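Local coordinates for metallophosphoesterase TT1561-like domain-containing protein (Aquifex aeolicus, PDB 2YVT) that is of uncharacterised function but probably acts as a metal-dependent phosphoesterase of the calcineurin-like superfamily, at residues F14-I28 with T77-V90. Numbering follows the deposited sequence.
Sequences FKERFDLLPKLKGVI and TLDKFFREIGELGV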
ATOM      1  N   PHE A  14       4.349  -4.401   5.929  1.00  7.56           N
ATOM      2  CA  PHE A  14       3.993  -5.236   7.080  1.00  8.15           C
ATOM      3  C   PHE A  14       4.832  -6.519   7.087  1.00  9.19           C
ATOM      4  O   PHE A  14       5.335  -6.927   8.141  1.00 10.61           O
ATOM      5  CB  PHE A  14       2.489  -5.540   7.074  1.00  9.50           C
ATOM      6  CG  PHE A  14       2.077  -6.519   8.118  1.00  9.95           C
ATOM      7  CD1 PHE A  14       2.051  -6.147   9.458  1.00 10.40           C
ATOM      8  CD2 PHE A  14       1.714  -7.820   7.765  1.00 11.56           C
ATOM      9  CE1 PHE A  14       1.680  -7.068  10.434  1.00 10.63           C
ATOM     10  CE2 PHE A  14       1.347  -8.750   8.736  1.00 10.85           C
ATOM     11  CZ  PHE A  14       1.330  -8.372  10.071  1.00 10.65           C
ATOM     12  N   LYS A  15       4.977  -7.137   5.912  1.00  9.62           N
ATOM     13  CA  LYS A  15       5.885  -8.278   5.693  1.00 10.82           C
ATOM     14  C   LYS A  15       5.757  -9.348   6.782  1.00 10.79           C
ATOM     15  O   LYS A  15       6.749  -9.832   7.339  1.00 11.93           O
ATOM     16  CB  LYS A  15       7.342  -7.808   5.543  1.00 11.94           C
ATOM     17  CG  LYS A  15       7.634  -7.128   4.211  1.00 14.60           C
ATOM     18  CD  LYS A  15       9.093  -6.696   4.083  1.00 15.07           C
ATOM     19  CE  LYS A  15       9.335  -5.963   2.767  1.00 18.27           C
ATOM     20  NZ  LYS A  15      10.797  -5.796   2.446  1.00 20.86           N
ATOM     21  N   GLU A  16       4.512  -9.699   7.083  1.00  9.83           N
ATOM     22  CA  GLU A  16       4.192 -10.787   8.017  1.00 11.56           C
ATOM     23  C   GLU A  16       4.719 -10.570   9.450  1.00 10.62           C
ATOM     24  O   GLU A  16       4.971 -11.538  10.181  1.00 11.88           O
ATOM     25  CB  GLU A  16       4.664 -12.132   7.446  1.00 11.73           C
ATOM     26  CG  GLU A  16       4.162 -12.385   6.031  1.00 12.80           C
ATOM     27  CD  GLU A  16       4.578 -13.720   5.458  1.00 13.79           C
ATOM     28  OE1 GLU A  16       5.018 -14.628   6.219  1.00 15.15           O
ATOM     29  OE2 GLU A  16       4.464 -13.848   4.221  1.00 14.70           O
ATOM     30  N   ARG A  17       4.870  -9.307   9.850  1.00 11.00           N
ATOM     31  CA  ARG A  17       5.385  -8.978  11.184  1.00 10.69           C
ATOM     32  C   ARG A  17       4.283  -8.918  12.241  1.00 10.65           C
ATOM     33  O   ARG A  17       4.024  -7.886  12.874  1.00 10.69           O
ATOM     34  CB  ARG A  17       6.278  -7.725  11.163  1.00 11.83           C
ATOM     35  CG  ARG A  17       7.558  -7.905  10.315  1.00 11.46           C
ATOM     36  CD  ARG A  17       8.417  -9.100  10.790  1.00 12.16           C
ATOM     37  NE  ARG A  17       8.860  -8.894  12.168  1.00 11.67           N
ATOM     38  CZ  ARG A  17       9.924  -8.162  12.500  1.00 12.28           C
ATOM     39  NH1 ARG A  17      10.675  -7.605  11.552  1.00 12.00           N
ATOM     40  NH2 ARG A  17      10.246  -7.997  13.774  1.00 11.11           N
ATOM     41  N   PHE A  18       3.629 -10.056  12.428  1.00 11.17           N
ATOM     42  CA  PHE A  18       2.575 -10.155  13.428  1.00 11.98           C
ATOM     43  C   PHE A  18       3.112  -9.861  14.825  1.00 12.65           C
ATOM     44  O   PHE A  18       2.372  -9.356  15.677  1.00 13.24           O
ATOM     45  CB  PHE A  18       1.908 -11.534  13.387  1.00 12.01           C
ATOM     46  CG  PHE A  18       1.309 -11.868  12.049  1.00 11.68           C
ATOM     47  CD1 PHE A  18       0.048 -11.387  11.709  1.00 12.43           C
ATOM     48  CD2 PHE A  18       2.010 -12.637  11.122  1.00 12.75           C
ATOM     49  CE1 PHE A  18      -0.509 -11.663  10.473  1.00 12.88           C
ATOM     50  CE2 PHE A  18       1.454 -12.929   9.870  1.00 13.32           C
ATOM     51  CZ  PHE A  18       0.188 -12.445   9.553  1.00 13.07           C
ATOM     52  N   ASP A  19       4.399 -10.166  15.041  1.00 12.85           N
ATOM     53  CA  ASP A  19       5.063  -9.916  16.327  1.00 12.45           C
ATOM     54  C   ASP A  19       5.068  -8.435  16.706  1.00 12.97           C
ATOM     55  O   ASP A  19       5.192  -8.100  17.882  1.00 15.24           O
ATOM     56  CB  ASP A  19       6.505 -10.451  16.319  1.00 12.98           C
ATOM     57  CG  ASP A  19       7.375  -9.810  15.237  1.00 12.78           C
ATOM     58  OD1 ASP A  19       6.980  -9.841  14.052  1.00 13.40           O
ATOM     59  OD2 ASP A  19       8.474  -9.305  15.569  1.00 14.08           O
ATOM     60  N   LEU A  20       4.953  -7.558  15.705  1.00 11.83           N
ATOM     61  CA  LEU A  20       4.940  -6.117  15.949  1.00 11.79           C
ATOM     62  C   LEU A  20       3.554  -5.501  16.165  1.00 12.45           C
ATOM     63  O   LEU A  20       3.446  -4.328  16.527  1.00 12.84           O
ATOM     64  CB  LEU A  20       5.673  -5.391  14.823  1.00 10.76           C
ATOM     65  CG  LEU A  20       7.134  -5.813  14.630  1.00 11.99           C
ATOM     66  CD1 LEU A  20       7.739  -5.004  13.495  1.00 12.46           C
ATOM     67  CD2 LEU A  20       7.945  -5.646  15.921  1.00 13.60           C
ATOM     68  N   LEU A  21       2.500  -6.292  15.971  1.00 12.71           N
ATOM     69  CA  LEU A  21       1.144  -5.762  16.106  1.00 13.97           C
ATOM     70  C   LEU A  21       0.783  -5.291  17.522  1.00 14.14           C
ATOM     71  O   LEU A  21       0.077  -4.289  17.658  1.00 14.67           O
ATOM     72  CB  LEU A  21       0.098  -6.712  15.507  1.00 14.67           C
ATOM     73  CG  LEU A  21       0.131  -6.784  13.971  1.00 15.00           C
ATOM     74  CD1 LEU A  21      -0.886  -7.800  13.464  1.00 16.18           C
ATOM     75  CD2 LEU A  21      -0.096  -5.414  13.322  1.00 14.40           C
ATOM     76  N   PRO A  22       1.268  -5.990  18.576  1.00 14.09           N
ATOM     77  CA  PRO A  22       1.041  -5.423  19.920  1.00 14.86           C
ATOM     78  C   PRO A  22       1.538  -3.984  20.101  1.00 14.59           C
ATOM     79  O   PRO A  22       0.874  -3.179  20.776  1.00 15.34           O
ATOM     80  CB  PRO A  22       1.793  -6.392  20.840  1.00 15.27           C
ATOM     81  CG  PRO A  22       1.749  -7.692  20.097  1.00 15.45           C
ATOM     82  CD  PRO A  22       1.939  -7.303  18.649  1.00 14.64           C
ATOM     83  N   LYS A  23       2.670  -3.645  19.487  1.00 14.63           N
ATOM     84  CA  LYS A  23       3.160  -2.269  19.576  1.00 14.25           C
ATOM     85  C   LYS A  23       2.286  -1.324  18.754  1.00 14.06           C
ATOM     86  O   LYS A  23       2.010  -0.199  19.177  1.00 15.50           O
ATOM     87  CB  LYS A  23       4.636  -2.173  19.189  1.00 15.17           C
ATOM     88  CG  LYS A  23       5.544  -2.651  20.324  1.00 16.89           C
ATOM     89  CD  LYS A  23       7.006  -2.626  19.946  1.00 19.44           C
ATOM     90  CE  LYS A  23       7.860  -3.265  21.053  1.00 20.99           C
ATOM     91  NZ  LYS A  23       7.970  -2.410  22.274  1.00 22.99           N
ATOM     92  N   LEU A  24       1.818  -1.794  17.598  1.00 13.96           N
ATOM     93  CA  LEU A  24       0.904  -0.983  16.793  1.00 13.70           C
ATOM     94  C   LEU A  24      -0.407  -0.717  17.550  1.00 13.21           C
ATOM     95  O   LEU A  24      -0.922   0.406  17.557  1.00 13.29           O
ATOM     96  CB  LEU A  24       0.654  -1.639  15.430  1.00 13.47           C
ATOM     97  CG  LEU A  24      -0.162  -0.812  14.432  1.00 14.44           C
ATOM     98  CD1 LEU A  24       0.533   0.495  14.044  1.00 15.39           C
ATOM     99  CD2 LEU A  24      -0.515  -1.629  13.202  1.00 14.14           C
ATOM    100  N   LYS A  25      -0.917  -1.748  18.213  1.00 14.64           N
ATOM    101  CA  LYS A  25      -2.087  -1.630  19.082  1.00 15.14           C
ATOM    102  C   LYS A  25      -1.887  -0.548  20.149  1.00 14.96           C
ATOM    103  O   LYS A  25      -2.795   0.246  20.413  1.00 14.43           O
ATOM    104  CB  LYS A  25      -2.388  -2.981  19.736  1.00 16.14           C
ATOM    105  CG  LYS A  25      -3.685  -3.011  20.538  1.00 18.27           C
ATOM    106  CD  LYS A  25      -4.043  -4.425  20.957  1.00 20.84           C
ATOM    107  CE  LYS A  25      -5.510  -4.508  21.394  1.00 23.86           C
ATOM    108  NZ  LYS A  25      -6.464  -4.366  20.235  1.00 25.67           N
ATOM    109  N   GLY A  26      -0.694  -0.514  20.744  1.00 15.14           N
ATOM    110  CA  GLY A  26      -0.358   0.491  21.754  1.00 15.55           C
ATOM    111  C   GLY A  26      -0.429   1.908  21.214  1.00 16.23           C
ATOM    112  O   GLY A  26      -0.975   2.805  21.868  1.00 17.14           O
ATOM    113  N   VAL A  27       0.110   2.104  20.008  1.00 15.14           N
ATOM    114  CA  VAL A  27       0.089   3.418  19.361  1.00 16.03           C
ATOM    115  C   VAL A  27      -1.352   3.830  19.075  1.00 15.89           C
ATOM    116  O   VAL A  27      -1.732   4.977  19.289  1.00 16.55           O
ATOM    117  CB  VAL A  27       0.942   3.439  18.061  1.00 16.96           C
ATOM    118  CG1 VAL A  27       0.773   4.758  17.303  1.00 17.96           C
ATOM    119  CG2 VAL A  27       2.402   3.196  18.393  1.00 18.30           C
ATOM    120  N   ILE A  28      -2.154   2.878  18.605  1.00 15.26           N
ATOM    121  CA  ILE A  28      -3.567   3.133  18.326  1.00 15.42           C
ATOM    122  C   ILE A  28      -4.299   3.595  19.595  1.00 16.44           C
ATOM    123  O   ILE A  28      -5.067   4.559  19.550  1.00 17.03           O
ATOM    124  CB  ILE A  28      -4.240   1.901  17.665  1.00 14.45           C
ATOM    125  CG1 ILE A  28      -3.715   1.720  16.233  1.00 15.05           C
ATOM    126  CG2 ILE A  28      -5.768   2.035  17.662  1.00 14.39           C
ATOM    127  CD1 ILE A  28      -3.982   0.349  15.653  1.00 14.53           C
ATOM    128  N   THR A  77      -1.809 -17.056   5.585  1.00 12.21           N
ATOM    129  CA  THR A  77      -1.128 -15.858   6.063  1.00 11.01           C
ATOM    130  C   THR A  77      -1.988 -14.615   5.824  1.00 10.03           C
ATOM    131  O   THR A  77      -2.095 -13.756   6.695  1.00 11.34           O
ATOM    132  CB  THR A  77       0.257 -15.717   5.417  1.00 11.91           C
ATOM    133  OG1 THR A  77       0.987 -16.930   5.621  1.00 13.20           O
ATOM    134  CG2 THR A  77       1.041 -14.552   6.030  1.00 13.11           C
ATOM    135  N   LEU A  78      -2.633 -14.538   4.665  1.00 10.62           N
ATOM    136  CA  LEU A  78      -3.547 -13.418   4.406  1.00 10.62           C
ATOM    137  C   LEU A  78      -4.744 -13.422   5.350  1.00 10.53           C
ATOM    138  O   LEU A  78      -5.150 -12.369   5.861  1.00 11.23           O
ATOM    139  CB  LEU A  78      -4.024 -13.425   2.954  1.00 10.61           C
ATOM    140  CG  LEU A  78      -2.992 -13.007   1.907  1.00 11.75           C
ATOM    141  CD1 LEU A  78      -3.560 -13.235   0.506  1.00 11.43           C
ATOM    142  CD2 LEU A  78      -2.547 -11.563   2.098  1.00 12.86           C
ATOM    143  N   ASP A  79      -5.304 -14.604   5.601  1.00 10.93           N
ATOM    144  CA  ASP A  79      -6.421 -14.710   6.528  1.00 12.03           C
ATOM    145  C   ASP A  79      -6.002 -14.232   7.915  1.00 11.62           C
ATOM    146  O   ASP A  79      -6.747 -13.508   8.580  1.00 12.85           O
ATOM    147  CB  ASP A  79      -6.936 -16.148   6.587  1.00 13.60           C
ATOM    148  CG  ASP A  79      -7.669 -16.563   5.332  1.00 15.81           C
ATOM    149  OD1 ASP A  79      -7.967 -15.706   4.471  1.00 16.95           O
ATOM    150  OD2 ASP A  79      -7.947 -17.779   5.204  1.00 17.19           O
ATOM    151  N   LYS A  80      -4.795 -14.611   8.332  1.00 11.55           N
ATOM    152  CA  LYS A  80      -4.271 -14.183   9.630  1.00 10.94           C
ATOM    153  C   LYS A  80      -4.065 -12.675   9.673  1.00 10.92           C
ATOM    154  O   LYS A  80      -4.370 -12.026  10.681  1.00 11.78           O
ATOM    155  CB  LYS A  80      -2.963 -14.910   9.943  1.00 12.46           C
ATOM    156  CG  LYS A  80      -2.417 -14.646  11.329  1.00 13.49           C
ATOM    157  CD  LYS A  80      -1.168 -15.473  11.521  1.00 16.04           C
ATOM    158  CE  LYS A  80      -0.456 -15.172  12.821  1.00 18.17           C
ATOM    159  NZ  LYS A  80       0.793 -15.995  12.880  1.00 21.26           N
ATOM    160  N   PHE A  81      -3.575 -12.113   8.569  1.00 10.55           N
ATOM    161  CA  PHE A  81      -3.417 -10.667   8.473  1.00  9.94           C
ATOM    162  C   PHE A  81      -4.764  -9.952   8.633  1.00 10.10           C
ATOM    163  O   PHE A  81      -4.879  -9.016   9.418  1.00 10.41           O
ATOM    164  CB  PHE A  81      -2.774 -10.279   7.138  1.00 10.27           C
ATOM    165  CG  PHE A  81      -2.862  -8.805   6.827  1.00  9.77           C
ATOM    166  CD1 PHE A  81      -1.968  -7.906   7.390  1.00 10.48           C
ATOM    167  CD2 PHE A  81      -3.844  -8.320   5.963  1.00 10.74           C
ATOM    168  CE1 PHE A  81      -2.047  -6.541   7.106  1.00  9.95           C
ATOM    169  CE2 PHE A  81      -3.929  -6.959   5.671  1.00 11.06           C
ATOM    170  CZ  PHE A  81      -3.033  -6.068   6.248  1.00 10.47           C
ATOM    171  N   PHE A  82      -5.784 -10.378   7.890  1.00  9.63           N
ATOM    172  CA  PHE A  82      -7.057  -9.676   8.001  1.00 10.33           C
ATOM    173  C   PHE A  82      -7.664  -9.800   9.387  1.00 10.34           C
ATOM    174  O   PHE A  82      -8.200  -8.827   9.916  1.00 10.85           O
ATOM    175  CB  PHE A  82      -8.038 -10.100   6.911  1.00 11.08           C
ATOM    176  CG  PHE A  82      -7.690  -9.554   5.562  1.00 11.45           C
ATOM    177  CD1 PHE A  82      -7.859  -8.197   5.288  1.00 13.35           C
ATOM    178  CD2 PHE A  82      -7.170 -10.377   4.573  1.00 11.44           C
ATOM    179  CE1 PHE A  82      -7.524  -7.671   4.035  1.00 13.13           C
ATOM    180  CE2 PHE A  82      -6.832  -9.866   3.318  1.00 11.58           C
ATOM    181  CZ  PHE A  82      -7.008  -8.507   3.050  1.00 12.03           C
ATOM    182  N   ARG A  83      -7.531 -10.974  10.000  1.00 11.91           N
ATOM    183  CA  ARG A  83      -8.022 -11.152  11.366  1.00 12.70           C
ATOM    184  C   ARG A  83      -7.297 -10.223  12.350  1.00 12.41           C
ATOM    185  O   ARG A  83      -7.930  -9.493  13.109  1.00 12.19           O
ATOM    186  CB  ARG A  83      -7.897 -12.620  11.804  1.00 14.33           C
ATOM    187  CG  ARG A  83      -8.154 -12.843  13.289  1.00 17.00           C
ATOM    188  CD  ARG A  83      -8.284 -14.319  13.630  1.00 20.72           C
ATOM    189  NE  ARG A  83      -7.104 -15.090  13.241  1.00 23.95           N
ATOM    190  CZ  ARG A  83      -5.983 -15.195  13.954  1.00 26.30           C
ATOM    191  NH1 ARG A  83      -5.851 -14.571  15.121  1.00 27.22           N
ATOM    192  NH2 ARG A  83      -4.978 -15.928  13.489  1.00 28.06           N
ATOM    193  N   GLU A  84      -5.965 -10.239  12.322  1.00 10.98           N
ATOM    194  CA  GLU A  84      -5.198  -9.513  13.330  1.00 11.49           C
ATOM    195  C   GLU A  84      -5.247  -8.004  13.131  1.00 11.13           C
ATOM    196  O   GLU A  84      -5.287  -7.246  14.097  1.00 12.85           O
ATOM    197  CB  GLU A  84      -3.766 -10.059  13.426  1.00 12.27           C
ATOM    198  CG  GLU A  84      -3.758 -11.507  13.907  1.00 15.53           C
ATOM    199  CD  GLU A  84      -2.450 -11.953  14.527  1.00 16.91           C
ATOM    200  OE1 GLU A  84      -1.542 -11.129  14.710  1.00 18.88           O
ATOM    201  OE2 GLU A  84      -2.343 -13.154  14.833  1.00 20.59           O
ATOM    202  N   ILE A  85      -5.279  -7.565  11.876  1.00 10.15           N
ATOM    203  CA  ILE A  85      -5.524  -6.152  11.606  1.00 11.24           C
ATOM    204  C   ILE A  85      -6.963  -5.770  11.968  1.00 10.83           C
ATOM    205  O   ILE A  85      -7.190  -4.739  12.599  1.00 11.58           O
ATOM    206  CB  ILE A  85      -5.213  -5.787  10.137  1.00 12.79           C
ATOM    207  CG1 ILE A  85      -3.708  -5.863   9.885  1.00 14.25           C
ATOM    208  CG2 ILE A  85      -5.753  -4.385   9.791  1.00 15.28           C
ATOM    209  CD1 ILE A  85      -2.867  -4.834  10.669  1.00 15.42           C
ATOM    210  N   GLY A  86      -7.926  -6.603  11.572  1.00 11.07           N
ATOM    211  CA  GLY A  86      -9.339  -6.359  11.881  1.00 11.10           C
ATOM    212  C   GLY A  86      -9.591  -6.170  13.369  1.00 11.29           C
ATOM    213  O   GLY A  86     -10.311  -5.253  13.773  1.00 11.67           O
ATOM    214  N   GLU A  87      -8.965  -7.020  14.180  1.00 12.56           N
ATOM    215  CA  GLU A  87      -9.112  -6.970  15.640  1.00 13.04           C
ATOM    216  C   GLU A  87      -8.565  -5.695  16.293  1.00 12.65           C
ATOM    217  O   GLU A  87      -8.856  -5.425  17.459  1.00 14.03           O
ATOM    218  CB  GLU A  87      -8.490  -8.213  16.278  1.00 14.98           C
ATOM    219  CG  GLU A  87      -9.305  -9.468  15.995  1.00 18.23           C
ATOM    220  CD  GLU A  87      -8.829 -10.687  16.758  1.00 21.68           C
ATOM    221  OE1 GLU A  87      -7.832 -10.589  17.507  1.00 24.93           O
ATOM    222  OE2 GLU A  87      -9.467 -11.750  16.610  1.00 23.83           O
ATOM    223  N   LEU A  88      -7.781  -4.910  15.553  1.00 12.24           N
ATOM    224  CA  LEU A  88      -7.335  -3.611  16.061  1.00 12.09           C
ATOM    225  C   LEU A  88      -8.505  -2.628  16.157  1.00 12.14           C
ATOM    226  O   LEU A  88      -8.438  -1.638  16.896  1.00 13.91           O
ATOM    227  CB  LEU A  88      -6.214  -3.030  15.193  1.00 12.16           C
ATOM    228  CG  LEU A  88      -4.924  -3.853  15.160  1.00 12.94           C
ATOM    229  CD1 LEU A  88      -3.963  -3.241  14.149  1.00 13.92           C
ATOM    230  CD2 LEU A  88      -4.304  -3.903  16.555  1.00 14.70           C
ATOM    231  N   GLY A  89      -9.553  -2.898  15.378  1.00 11.73           N
ATOM    232  CA  GLY A  89     -10.852  -2.228  15.529  1.00 11.38           C
ATOM    233  C   GLY A  89     -11.005  -0.844  14.927  1.00 11.56           C
ATOM    234  O   GLY A  89     -12.010  -0.179  15.169  1.00 13.10           O
ATOM    235  N   VAL A  90     -10.013  -0.404  14.152  1.00 10.81           N
ATOM    236  CA  VAL A  90     -10.019   0.917  13.513  1.00 11.39           C
ATOM    237  C   VAL A  90     -10.544   0.805  12.077  1.00 10.56           C
ATOM    238  O   VAL A  90     -10.364  -0.228  11.432  1.00 10.27           O
ATOM    239  CB  VAL A  90      -8.565   1.496  13.467  1.00 12.85           C
ATOM    240  CG1 VAL A  90      -8.562   2.981  13.105  1.00 15.35           C
ATOM    241  CG2 VAL A  90      -7.842   1.262  14.789  1.00 15.91           C
TER
HETATM  242  O   HOH W   1      -6.722  -1.858  18.977  1.00 22.64           O
HETATM  243  O   HOH W   2      -6.049  -6.852  18.938  1.00 29.56           O
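Phe18 and Lys80 anchor one end of a side-by-side helix packing, mostly apolar with polar groups at its border, in which helix 21-31 and the turn before it lie along the end of helix 65-86 and the turn that follows. The contact illustrates how a lysine can serve an aromatic ring twice. With CG anti to the backbone N (chi1 -174°) and the rest extended, Lys80 runs over one face of the Phe18 ring, CE making a CH-pi contact 3.8 Å from the centroid and NZ a cation-pi contact at 4.4 Å. Phe14 CZ lies against the opposite face, toward the ring's edge, and Glu84 OE1 approaches Phe18 CD1 obliquely at 3.4 Å. Were Phe18 cut back to an alanine, the Lys80 ammonium would probably lose its aromatic partner and a gap would open beside Phe14. Farther along, Leu88 CD1 touches both Leu24 CD2 and Ile28 CD1 at 3.9 Å, and Ile28 CG2 meets Val90 CG2 at 3.6 Å. On the solvent side, a water links Lys25 NZ to Leu88 O. Both helices belong to the connections between neighbouring parallel strands 7-12, 35-39 and 91-95, packing over their sheet; Leu24 and Ile28 rest on Leu9, while Leu78 and Phe82 face helix 103-112.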